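Local structure of steroid delta-isomerase (Pseudomonas aeruginosa, 3MSO) at residues L59-V62 / L63-F66. The protein probably acts as a steroid delta-isomerase-like enzyme of the NTF2-like superfamily, with its actual substrate and reaction not established. Numbering follows the deposited sequence.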
ATOM      1  N   LEU B  59     -11.295  11.855  10.715  1.00 55.64           N
ATOM      2  CA  LEU B  59     -12.114  12.644   9.787  1.00 55.23           C
ATOM      3  C   LEU B  59     -11.642  14.084   9.675  1.00 62.28           C
ATOM      4  O   LEU B  59     -11.756  14.664   8.597  1.00 61.57           O
ATOM      5  CB  LEU B  59     -13.616  12.562  10.075  1.00 54.22           C
ATOM      6  CG  LEU B  59     -14.271  11.204   9.825  1.00 57.80           C
ATOM      7  CD1 LEU B  59     -15.650  11.142  10.464  1.00 58.68           C
ATOM      8  CD2 LEU B  59     -14.382  10.905   8.346  1.00 58.14           C
ATOM      9  N   ASN B  60     -11.032  14.627  10.747  1.00 60.87           N
ATOM     10  CA  ASN B  60     -10.453  15.971  10.723  1.00 63.07           C
ATOM     11  C   ASN B  60      -9.143  15.970   9.958  1.00 69.48           C
ATOM     12  O   ASN B  60      -8.842  16.935   9.260  1.00 71.27           O
ATOM     13  CB  ASN B  60     -10.214  16.493  12.126  1.00 64.63           C
ATOM     14  CG  ASN B  60     -11.302  17.408  12.606  1.00 81.83           C
ATOM     15  OD1 ASN B  60     -12.254  16.959  13.252  1.00 66.90           O
ATOM     16  ND2 ASN B  60     -11.203  18.705  12.278  1.00 75.82           N
ATOM     17  N   THR B  61      -8.363  14.885  10.095  1.00 66.21           N
ATOM     18  CA  THR B  61      -7.072  14.716   9.441  1.00 66.66           C
ATOM     19  C   THR B  61      -7.255  14.568   7.937  1.00 70.37           C
ATOM     20  O   THR B  61      -6.585  15.268   7.172  1.00 70.28           O
ATOM     21  CB  THR B  61      -6.305  13.546  10.071  1.00 74.46           C
ATOM     22  OG1 THR B  61      -6.228  13.753  11.482  1.00 68.85           O
ATOM     23  CG2 THR B  61      -4.899  13.417   9.507  1.00 74.87           C
ATOM     24  N   VAL B  62      -8.189  13.678   7.523  1.00 66.05           N
ATOM     25  CA  VAL B  62      -8.536  13.409   6.121  1.00 64.68           C
ATOM     26  C   VAL B  62      -8.927  14.735   5.425  1.00 69.43           C
ATOM     27  O   VAL B  62      -8.531  14.971   4.281  1.00 70.54           O
ATOM     28  CB  VAL B  62      -9.606  12.279   6.057  1.00 66.93           C
ATOM     29  CG1 VAL B  62     -10.333  12.227   4.718  1.00 65.26           C
ATOM     30  CG2 VAL B  62      -8.993  10.913   6.394  1.00 66.39           C
ATOM     31  N   LEU B  63      -9.524  15.662   6.202  1.00 65.23           N
ATOM     32  CA  LEU B  63      -9.941  17.000   5.779  1.00 64.87           C
ATOM     33  C   LEU B  63      -8.755  17.891   5.443  1.00 70.42           C
ATOM     34  O   LEU B  63      -8.879  18.753   4.574  1.00 73.41           O
ATOM     35  CB  LEU B  63     -10.821  17.631   6.877  1.00 65.34           C
ATOM     36  CG  LEU B  63     -11.375  19.028   6.667  1.00 71.96           C
ATOM     37  CD1 LEU B  63     -12.542  19.029   5.676  1.00 70.58           C
ATOM     38  CD2 LEU B  63     -11.792  19.648   7.998  1.00 77.32           C
ATOM     39  N   THR B  64      -7.611  17.693   6.108  1.00 65.36           N
ATOM     40  CA  THR B  64      -6.405  18.510   5.882  1.00 66.14           C
ATOM     41  C   THR B  64      -5.570  17.988   4.711  1.00 67.58           C
ATOM     42  O   THR B  64      -4.651  18.664   4.248  1.00 69.17           O
ATOM     43  CB  THR B  64      -5.569  18.651   7.183  1.00 70.35           C
ATOM     44  OG1 THR B  64      -5.084  17.368   7.584  1.00 66.44           O
ATOM     45  CG2 THR B  64      -6.353  19.301   8.328  1.00 66.67           C
ATOM     46  N   VAL B  65      -5.900  16.795   4.225  1.00 61.30           N
ATOM     47  CA  VAL B  65      -5.171  16.146   3.140  1.00 60.17           C
ATOM     48  C   VAL B  65      -5.828  16.401   1.780  1.00 61.76           C
ATOM     49  O   VAL B  65      -5.145  16.851   0.851  1.00 62.33           O
ATOM     50  CB  VAL B  65      -4.931  14.637   3.433  1.00 62.06           C
ATOM     51  CG1 VAL B  65      -4.228  13.950   2.268  1.00 61.80           C
ATOM     52  CG2 VAL B  65      -4.146  14.441   4.726  1.00 62.40           C
ATOM     53  N   PHE B  66      -7.144  16.112   1.666  1.00 56.05           N
ATOM     54  CA  PHE B  66      -7.890  16.283   0.415  1.00 54.19           C
ATOM     55  C   PHE B  66      -7.850  17.711  -0.085  1.00 61.21           C
ATOM     56  O   PHE B  66      -8.197  18.625   0.662  1.00 63.38           O
ATOM     57  CB  PHE B  66      -9.347  15.817   0.562  1.00 52.79           C
ATOM     58  CG  PHE B  66      -9.586  14.326   0.574  1.00 51.80           C
ATOM     59  CD1 PHE B  66      -8.824  13.472  -0.224  1.00 54.05           C
ATOM     60  CD2 PHE B  66     -10.629  13.778   1.318  1.00 51.68           C
ATOM     61  CE1 PHE B  66      -9.064  12.097  -0.226  1.00 52.53           C
ATOM     62  CE2 PHE B  66     -10.895  12.404   1.282  1.00 52.34           C
ATOM     63  CZ  PHE B  66     -10.099  11.572   0.525  1.00 50.25           C
TER
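T64 folds its hydroxyl back onto the preceding turn of helix 52-65, where OG1 donates to T61 O at 2.6 Å. The hydroxyl arrives in the carbonyl plane, on a lone pair, with a C=O...O angle of 132°. A chi1 of 64° sets OG1 between the backbone N and carbonyl carbon of T64, which lets it reach back to T61 O within the plane of that carbonyl. The same oxygen also accepts T64 N at 2.8 Å, from well above the carbonyl plane, while the bond from V65 N to T61 O is weak. One residue on, V62 O takes two amides: F66 N at 3.2 Å, nearly in line with the carbonyl (167°), and V65 N, far out of its plane. The i+4 bonds from L63 N to L59 O and T64 N to N60 O are weak too; i+3 bonds from T64 N and V65 N appear beside them, and F66 N restores a straight i+4 bond. The V62 side chain runs alongside that of F66, and V62 CG1 meets the F66 ring obliquely, 3.5 Å from CE2. That methyl stands anti to the V62 backbone N, turned to the ring.

Further out, Y137 OH hydrogen-bonds T64 OG1 and R133 NH2 donates to T64 O, tying this turn to helix 120-138. V65 packs on V91 and F66 on A89 and F87, all of strand 82-91. T61 OG1 hydrogen-bonds M57 O. T61 O and V62 O, each held by two donors, thus stay bonded while the regular i+4 pattern weakens.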